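VP1 (Merkel cell polyomavirus, PDB 4FMH) builds the pentameric units of the icosahedral viral capsid and binds sialylated glycans through a site required for infection. Local coordinates at residues B[9-17]-B[280-288]; B[165-173]-B[178-187]. One frame throughout, in Å; residues are numbered along the deposited sequence.

Interaction 1 of 2, residues B[9-17]-B[280-288]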
loop_
_atom_site.group_PDB
_atom_site.type_symbol
_atom_site.label_atom_id
_atom_site.label_comp_id
_atom_site.label_asym_id
_atom_site.label_seq_id
_atom_site.Cartn_x
_atom_site.Cartn_y
_atom_site.Cartn_z
ATOM N N VAL B 9 -19.043 39.306 1.488
ATOM C CA VAL B 9 -19.534 37.893 1.401
ATOM C C VAL B 9 -19.322 37.173 2.745
ATOM O O VAL B 9 -18.752 36.079 2.796
ATOM C CB VAL B 9 -18.848 37.117 0.237
ATOM C CG1 VAL B 9 -19.683 35.908 -0.180
ATOM C CG2 VAL B 9 -18.604 38.033 -0.966
ATOM N N GLU B 10 -19.790 37.801 3.826
ATOM C CA GLU B 10 -19.596 37.290 5.188
ATOM C C GLU B 10 -20.515 36.112 5.488
ATOM O O GLU B 10 -21.720 36.183 5.252
ATOM C CB GLU B 10 -19.850 38.388 6.226
ATOM C CG GLU B 10 -19.106 39.693 5.996
ATOM C CD GLU B 10 -19.547 40.789 6.957
ATOM O OE1 GLU B 10 -19.863 41.904 6.485
ATOM O OE2 GLU B 10 -19.589 40.535 8.181
ATOM N N VAL B 11 -19.942 35.039 6.019
ATOM C CA VAL B 11 -20.719 33.871 6.424
ATOM C C VAL B 11 -21.171 34.054 7.871
ATOM O O VAL B 11 -20.356 34.351 8.746
ATOM C CB VAL B 11 -19.904 32.564 6.262
ATOM C CG1 VAL B 11 -20.674 31.363 6.792
ATOM C CG2 VAL B 11 -19.538 32.350 4.798
ATOM N N LEU B 12 -22.469 33.892 8.115
ATOM C CA LEU B 12 -23.016 34.067 9.462
ATOM C C LEU B 12 -23.370 32.717 10.082
ATOM O O LEU B 12 -22.728 31.714 9.784
ATOM C CB LEU B 12 -24.210 35.039 9.461
ATOM C CG LEU B 12 -24.021 36.399 8.779
ATOM C CD1 LEU B 12 -25.315 37.198 8.820
ATOM C CD2 LEU B 12 -22.880 37.199 9.409
ATOM N N SER B 13 -24.388 32.696 10.939
ATOM C CA SER B 13 -24.750 31.498 11.688
ATOM C C SER B 13 -25.531 30.481 10.858
ATOM O O SER B 13 -26.194 30.831 9.883
ATOM C CB SER B 13 -25.560 31.890 12.923
ATOM O OG SER B 13 -26.629 32.741 12.554
ATOM N N VAL B 14 -25.439 29.216 11.256
ATOM C CA VAL B 14 -26.255 28.152 10.682
ATOM C C VAL B 14 -27.725 28.411 11.028
ATOM O O VAL B 14 -28.037 28.796 12.155
ATOM C CB VAL B 14 -25.785 26.752 11.190
ATOM C CG1 VAL B 14 -26.824 25.672 10.930
ATOM C CG2 VAL B 14 -24.452 26.368 10.548
ATOM N N VAL B 15 -28.611 28.228 10.052
ATOM C CA VAL B 15 -30.051 28.397 10.265
ATOM C C VAL B 15 -30.592 27.267 11.146
ATOM O O VAL B 15 -30.369 26.093 10.866
ATOM C CB VAL B 15 -30.832 28.433 8.917
ATOM C CG1 VAL B 15 -32.342 28.544 9.151
ATOM C CG2 VAL B 15 -30.345 29.577 8.039
ATOM N N THR B 16 -31.282 27.629 12.223
ATOM C CA THR B 16 -31.935 26.635 13.076
ATOM C C THR B 16 -33.406 26.524 12.695
ATOM O O THR B 16 -34.058 27.528 12.407
ATOM C CB THR B 16 -31.809 26.971 14.579
ATOM O OG1 THR B 16 -32.379 28.261 14.832
ATOM C CG2 THR B 16 -30.345 26.963 15.018
ATOM N N GLY B 17 -33.917 25.300 12.681
ATOM C CA GLY B 17 -35.303 25.063 12.312
ATOM C C GLY B 17 -35.562 23.640 11.870
ATOM O O GLY B 17 -34.630 22.840 11.734
ATOM N N VAL B 280 -25.575 14.014 -1.291
ATOM C CA VAL B 280 -25.021 15.200 -0.642
ATOM C C VAL B 280 -25.982 15.740 0.408
ATOM O O VAL B 280 -27.154 15.944 0.125
ATOM C CB VAL B 280 -24.717 16.317 -1.675
ATOM C CG1 VAL B 280 -24.144 17.550 -0.990
ATOM C CG2 VAL B 280 -23.762 15.809 -2.749
ATOM N N THR B 281 -25.479 15.962 1.620
ATOM C CA THR B 281 -26.265 16.564 2.692
ATOM C C THR B 281 -25.981 18.054 2.732
ATOM O O THR B 281 -24.820 18.470 2.758
ATOM C CB THR B 281 -25.932 15.934 4.070
ATOM O OG1 THR B 281 -26.227 14.536 4.034
ATOM C CG2 THR B 281 -26.741 16.580 5.194
ATOM N N LEU B 282 -27.045 18.854 2.733
ATOM C CA LEU B 282 -26.905 20.302 2.791
ATOM C C LEU B 282 -27.722 20.898 3.934
ATOM O O LEU B 282 -28.756 20.356 4.324
ATOM C CB LEU B 282 -27.290 20.955 1.458
ATOM C CG LEU B 282 -26.638 20.412 0.178
ATOM C CD1 LEU B 282 -27.552 19.391 -0.474
ATOM C CD2 LEU B 282 -26.339 21.543 -0.797
ATOM N N ARG B 283 -27.238 22.010 4.475
ATOM C CA ARG B 283 -27.968 22.737 5.508
ATOM C C ARG B 283 -28.105 24.203 5.109
ATOM O O ARG B 283 -27.337 24.702 4.286
ATOM C CB ARG B 283 -27.263 22.617 6.863
ATOM C CG ARG B 283 -25.911 23.313 6.918
ATOM C CD ARG B 283 -25.267 23.210 8.277
ATOM N NE ARG B 283 -23.898 23.713 8.225
ATOM C CZ ARG B 283 -22.950 23.410 9.103
ATOM N NH1 ARG B 283 -23.213 22.607 10.121
ATOM N NH2 ARG B 283 -21.735 23.916 8.958
ATOM N N LYS B 284 -29.087 24.885 5.693
ATOM C CA LYS B 284 -29.302 26.303 5.427
ATOM C C LYS B 284 -28.333 27.154 6.249
ATOM O O LYS B 284 -28.142 26.917 7.443
ATOM C CB LYS B 284 -30.747 26.695 5.732
ATOM C CG LYS B 284 -31.792 26.029 4.845
ATOM C CD LYS B 284 -33.203 26.372 5.319
ATOM C CE LYS B 284 -34.260 25.617 4.533
ATOM N NZ LYS B 284 -35.640 25.986 4.953
ATOM N N ARG B 285 -27.718 28.134 5.597
ATOM C CA ARG B 285 -26.754 29.022 6.243
ATOM C C ARG B 285 -27.067 30.489 5.943
ATOM O O ARG B 285 -27.301 30.846 4.792
ATOM C CB ARG B 285 -25.333 28.684 5.762
ATOM C CG ARG B 285 -24.255 29.676 6.198
ATOM C CD ARG B 285 -23.794 29.418 7.627
ATOM N NE ARG B 285 -22.859 28.300 7.681
ATOM C CZ ARG B 285 -21.862 28.191 8.552
ATOM N NH1 ARG B 285 -21.654 29.139 9.461
ATOM N NH2 ARG B 285 -21.058 27.136 8.501
ATOM N N TRP B 286 -27.060 31.328 6.978
ATOM C CA TRP B 286 -27.199 32.781 6.806
ATOM C C TRP B 286 -25.895 33.376 6.276
ATOM O O TRP B 286 -24.812 33.056 6.782
ATOM C CB TRP B 286 -27.550 33.466 8.132
ATOM C CG TRP B 286 -28.962 33.276 8.596
ATOM C CD1 TRP B 286 -29.378 32.542 9.669
ATOM C CD2 TRP B 286 -30.142 33.844 8.017
ATOM N NE1 TRP B 286 -30.743 32.606 9.787
ATOM C CE2 TRP B 286 -31.239 33.402 8.789
ATOM C CE3 TRP B 286 -30.381 34.681 6.916
ATOM C CZ2 TRP B 286 -32.560 33.774 8.500
ATOM C CZ3 TRP B 286 -31.697 35.051 6.628
ATOM C CH2 TRP B 286 -32.768 34.591 7.415
ATOM N N VAL B 287 -26.001 34.234 5.261
ATOM C CA VAL B 287 -24.828 34.906 4.681
ATOM C C VAL B 287 -25.105 36.387 4.429
ATOM O O VAL B 287 -26.237 36.768 4.133
ATOM C CB VAL B 287 -24.342 34.248 3.358
ATOM C CG1 VAL B 287 -23.898 32.807 3.586
ATOM C CG2 VAL B 287 -25.416 34.334 2.280
ATOM N N LYS B 288 -24.062 37.207 4.545
ATOM C CA LYS B 288 -24.177 38.664 4.441
ATOM C C LYS B 288 -23.649 39.176 3.098
ATOM O O LYS B 288 -22.588 38.753 2.636
ATOM C CB LYS B 288 -23.434 39.326 5.614
ATOM C CG LYS B 288 -23.106 40.811 5.452
ATOM C CD LYS B 288 -24.255 41.708 5.886
ATOM C CE LYS B 288 -23.885 43.169 5.728
ATOM N NZ LYS B 288 -25.020 44.059 6.098
HETATM O O HOH W 1 -29.202 24.738 8.982
#
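The guanidinium of Arg285 is clamped between two valines of the N-terminal strand. Val14 CG2 sits over the centre of one face, 3.7 Å from Arg285 CZ. Val11 CG1 covers the opposite face nearer the rim and comes to 3.6 Å from Arg285 NH1. Bends at chi2 and chi3 (81° and 79°) turn the chain toward 9-17, and Arg285 NH1 reaches Leu12 O at 2.8 Å. That oxygen lies in the guanidinium plane and is met almost head-on. Val14 CG2 also lies over a face of the Arg283 guanidinium, 3.6 Å from Arg283 CZ, so one methyl touches both arginines. Glu93 of the next strand forms salt bridges with NE of both. The antiparallel pairing of strands 11-28 and 269-287, part of the VP1 jelly roll, carries a beta bulge here: Leu12 and Ser13 together face Trp286. Leu12 N donates to Trp286 O (2.8 Å), and Trp286 N donates to Ser13 O (3.1 Å). Past the bulge, Val15 N donates to Lys284 O (3.0 Å). Val15 CG2 makes a CH-pi contact over the five-membered ring of Trp286, 3.5 Å from CD1. Near the chain ends, Glu10 and Lys288 run alongside each other, pointing the same way, with Glu10 OE1 nearest to Lys288 CG. Their charged atoms are not in contact, but Lys288 N donates to Glu10 O.

Interaction 2 of 2, residues B[165-173]-B[178-187]; sequences TIETVLGRK and NQGLDPQAKA
Leu170, Val169 and Ile166 of the short helix 166-170 supply most of the apolar contact with the 178-187 segment. Ile166 CG2 touches Ala185 CB at 3.9 Å. It also lies against the amide of Asn178, and the two side chains run antiparallel alongside. With CG beside the backbone N (chi1 -66°), Leu170 reaches toward 178-187. Its CD2 packs on Gln184 CB at 3.7 Å, where the leucine lies across the glutamine. CD1 faces Asn178 OD1. Val169 CG1 rests 3.7 Å from Lys186 O and also meets Ala187 CB. The helix thus packs beside the start of strand 186-189, an outer strand of the three-stranded sheet within this chain. Trp200 of strand 200-202 touches both Val169 and Ala187.

Hydrogen bonds within 178-187 shape the surface that the helix meets. Asp182 opens an Asx turn: its OD1 accepts from Gln184 N at 3.0 Å, met from above the carboxylate plane. A type I beta turn from Asp182 to Ala185 overlaps it, and Ala185 then centres an inverse gamma turn. Asp182 OD2 offers its anti lone pair to Asn178 ND2 (3.1 Å). This ties the amide beside Ile166 to the turn, while Asn178 OD1 accepts from Thr175 N.

One polar bond spans the segments directly. Arg172 NH2 donates to Gln184 OE1 at 3.0 Å, with the oxygen near the guanidinium plane but the donor 54° above the carbonyl plane. Arg172 has two deposited conformers, so this bond is doubtful as a permanent link. A water held by Asp182 OD2 may also accept a weak bond from Arg172 NH2.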
loop_
_atom_site.group_PDB
_atom_site.type_symbol
_atom_site.label_atom_id
_atom_site.label_comp_id
_atom_site.label_asym_id
_atom_site.label_seq_id
_atom_site.Cartn_x
_atom_site.Cartn_y
_atom_site.Cartn_z
ATOM N N THR B 165 -10.885 22.926 -25.362
ATOM C CA THR B 165 -9.485 22.728 -24.984
ATOM C C THR B 165 -8.779 24.082 -24.849
ATOM O O THR B 165 -9.428 25.126 -24.902
ATOM C CB THR B 165 -8.739 21.796 -25.981
ATOM O OG1 THR B 165 -8.721 22.392 -27.282
ATOM C CG2 THR B 165 -9.415 20.418 -26.064
ATOM N N ILE B 166 -7.462 24.059 -24.650
ATOM C CA ILE B 166 -6.701 25.276 -24.376
ATOM C C ILE B 166 -6.784 26.284 -25.529
ATOM O O ILE B 166 -6.967 27.483 -25.299
ATOM C CB ILE B 166 -5.228 24.969 -23.989
ATOM C CG1 ILE B 166 -5.178 24.148 -22.687
ATOM C CG2 ILE B 166 -4.424 26.265 -23.830
ATOM C CD1 ILE B 166 -3.755 23.830 -22.180
ATOM N N GLU B 167 -6.660 25.800 -26.762
ATOM C CA GLU B 167 -6.794 26.670 -27.936
ATOM C C GLU B 167 -8.145 27.409 -27.928
ATOM O O GLU B 167 -8.216 28.584 -28.298
ATOM C CB GLU B 167 -6.596 25.879 -29.241
ATOM C CG GLU B 167 -6.599 26.752 -30.503
ATOM C CD GLU B 167 -6.064 26.043 -31.747
ATOM O OE1 GLU B 167 -5.533 24.914 -31.636
ATOM O OE2 GLU B 167 -6.181 26.630 -32.845
ATOM N N THR B 168 -9.197 26.719 -27.488
ATOM C CA THR B 168 -10.524 27.319 -27.354
ATOM C C THR B 168 -10.518 28.549 -26.439
ATOM O O THR B 168 -11.074 29.584 -26.792
ATOM C CB THR B 168 -11.571 26.307 -26.822
ATOM O OG1 THR B 168 -11.401 25.046 -27.479
ATOM C CG2 THR B 168 -12.997 26.829 -27.054
ATOM N N VAL B 169 -9.902 28.430 -25.263
ATOM C CA VAL B 169 -9.917 29.525 -24.290
ATOM C C VAL B 169 -8.933 30.643 -24.640
ATOM O O VAL B 169 -9.202 31.813 -24.355
ATOM C CB VAL B 169 -9.716 29.039 -22.818
ATOM C CG1 VAL B 169 -10.703 27.928 -22.481
ATOM C CG2 VAL B 169 -8.294 28.572 -22.577
ATOM N N LEU B 170 -7.807 30.286 -25.258
ATOM C CA LEU B 170 -6.793 31.272 -25.639
ATOM C C LEU B 170 -7.144 32.046 -26.918
ATOM O O LEU B 170 -6.655 33.164 -27.130
ATOM C CB LEU B 170 -5.419 30.613 -25.799
ATOM C CG LEU B 170 -4.694 30.010 -24.586
ATOM C CD1 LEU B 170 -3.307 29.528 -25.016
ATOM C CD2 LEU B 170 -4.585 30.998 -23.432
ATOM N N GLY B 171 -7.970 31.444 -27.772
ATOM C CA GLY B 171 -8.302 32.037 -29.074
ATOM C C GLY B 171 -7.141 31.974 -30.051
ATOM O O GLY B 171 -7.125 32.689 -31.062
ATOM N N ARG B 172 -6.170 31.115 -29.736
ATOM C CA ARG B 172 -4.950 30.952 -30.528
ATOM C C ARG B 172 -4.329 29.587 -30.215
ATOM O O ARG B 172 -4.642 28.985 -29.187
ATOM C CB ARG B 172 -3.954 32.087 -30.228
ATOM C CG ARG B 172 -3.507 32.155 -28.765
ATOM C CD ARG B 172 -2.840 33.477 -28.403
ATOM N NE ARG B 172 -2.386 33.460 -27.014
ATOM C CZ ARG B 172 -3.043 34.010 -25.997
ATOM N NH1 ARG B 172 -4.188 34.646 -26.203
ATOM N NH2 ARG B 172 -2.550 33.929 -24.768
ATOM N N LYS B 173 -3.431 29.122 -31.082
ATOM C CA LYS B 173 -2.740 27.842 -30.894
ATOM C C LYS B 173 -1.924 27.794 -29.600
ATOM O O LYS B 173 -1.401 28.817 -29.146
ATOM C CB LYS B 173 -1.828 27.548 -32.088
ATOM C CG LYS B 173 -2.561 27.369 -33.405
ATOM C CD LYS B 173 -1.587 27.246 -34.567
ATOM C CE LYS B 173 -2.281 27.546 -35.895
ATOM N NZ LYS B 173 -1.355 27.392 -37.051
ATOM N N ASN B 178 2.372 25.594 -22.534
ATOM C CA ASN B 178 1.199 24.804 -22.150
ATOM C C ASN B 178 1.519 23.355 -21.806
ATOM O O ASN B 178 0.625 22.566 -21.469
ATOM C CB ASN B 178 0.123 24.879 -23.231
ATOM C CG ASN B 178 -0.374 26.276 -23.432
ATOM O OD1 ASN B 178 -0.257 26.832 -24.521
ATOM N ND2 ASN B 178 -0.913 26.871 -22.371
ATOM N N GLN B 179 2.800 23.012 -21.893
ATOM C CA GLN B 179 3.284 21.770 -21.308
ATOM C C GLN B 179 3.585 21.977 -19.813
ATOM O O GLN B 179 3.729 21.012 -19.061
ATOM C CB GLN B 179 4.499 21.242 -22.085
ATOM C CG GLN B 179 4.107 20.437 -23.320
ATOM C CD GLN B 179 5.236 20.250 -24.335
ATOM O OE1 GLN B 179 4.979 20.025 -25.518
ATOM N NE2 GLN B 179 6.478 20.328 -23.876
ATOM N N GLY B 180 3.673 23.241 -19.404
ATOM C CA GLY B 180 3.775 23.626 -17.994
ATOM C C GLY B 180 2.527 24.384 -17.572
ATOM O O GLY B 180 1.507 24.348 -18.267
ATOM N N LEU B 181 2.594 25.063 -16.432
ATOM C CA LEU B 181 1.461 25.857 -15.960
ATOM C C LEU B 181 1.461 27.230 -16.628
ATOM O O LEU B 181 2.338 28.059 -16.359
ATOM C CB LEU B 181 1.473 25.994 -14.433
ATOM C CG LEU B 181 0.149 26.376 -13.749
ATOM C CD1 LEU B 181 0.253 26.170 -12.245
ATOM C CD2 LEU B 181 -0.285 27.820 -14.070
ATOM N N ASP B 182 0.479 27.448 -17.504
ATOM C CA ASP B 182 0.232 28.761 -18.115
ATOM C C ASP B 182 -1.018 29.348 -17.449
ATOM O O ASP B 182 -2.103 28.787 -17.574
ATOM C CB ASP B 182 0.039 28.614 -19.630
ATOM C CG ASP B 182 -0.445 29.902 -20.322
ATOM O OD1 ASP B 182 -0.404 31.003 -19.737
ATOM O OD2 ASP B 182 -0.876 29.797 -21.491
ATOM N N PRO B 183 -0.862 30.465 -16.722
ATOM C CA PRO B 183 -1.985 31.072 -15.991
ATOM C C PRO B 183 -3.158 31.497 -16.888
ATOM O O PRO B 183 -4.274 31.650 -16.402
ATOM C CB PRO B 183 -1.356 32.303 -15.331
ATOM C CG PRO B 183 0.099 32.024 -15.309
ATOM C CD PRO B 183 0.382 31.231 -16.542
ATOM N N GLN B 184 -2.909 31.684 -18.179
ATOM C CA GLN B 184 -3.984 32.049 -19.101
ATOM C C GLN B 184 -4.836 30.849 -19.510
ATOM O O GLN B 184 -5.969 31.020 -19.968
ATOM C CB GLN B 184 -3.427 32.748 -20.338
ATOM C CG GLN B 184 -2.756 34.077 -20.043
ATOM C CD GLN B 184 -2.187 34.718 -21.290
ATOM O OE1 GLN B 184 -2.922 35.255 -22.121
ATOM N NE2 GLN B 184 -0.868 34.668 -21.427
ATOM N N ALA B 185 -4.300 29.639 -19.344
ATOM C CA ALA B 185 -5.017 28.416 -19.729
ATOM C C ALA B 185 -5.981 27.978 -18.632
ATOM O O ALA B 185 -5.733 27.000 -17.923
ATOM C CB ALA B 185 -4.028 27.288 -20.072
ATOM N N LYS B 186 -7.075 28.721 -18.483
ATOM C CA LYS B 186 -8.059 28.441 -17.438
ATOM C C LYS B 186 -9.468 28.325 -18.016
ATOM O O LYS B 186 -9.770 28.897 -19.068
ATOM C CB LYS B 186 -8.001 29.506 -16.339
ATOM C CG LYS B 186 -6.708 29.461 -15.519
ATOM C CD LYS B 186 -6.782 30.353 -14.287
ATOM C CE LYS B 186 -5.420 30.504 -13.627
ATOM N NZ LYS B 186 -4.961 29.246 -13.016
ATOM N N ALA B 187 -10.316 27.561 -17.338
ATOM C CA ALA B 187 -11.700 27.366 -17.767
ATOM C C ALA B 187 -12.557 26.979 -16.575
ATOM O O ALA B 187 -12.040 26.705 -15.489
ATOM C CB ALA B 187 -11.783 26.285 -18.845
HETATM O O HOH W 2 -0.623 31.560 -23.301
#

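Interactions 1 and 2 do not touch: their centres are 36 Å apart and their nearest atoms about 19 Å. Interaction 1 joins the two ends of the modelled chain, and interaction 2 belongs to the long intervening part. Neither includes a residue of the glycan pocket. Pocket residues Lys264, Ser266 and Lys268 lie in the link between strands 250-263 and 269-287, whereas interaction 1 uses the far end of strand 269-287. Gln179, within 178-187 but not touching the helix, bonds through NE2 to the backbone oxygens of Asn44 and Tyr46 of a neighbouring subunit. These residues flank Trp45 in sequence, a pocket residue. No other subunit of the pentamer touches the segments of interaction 1.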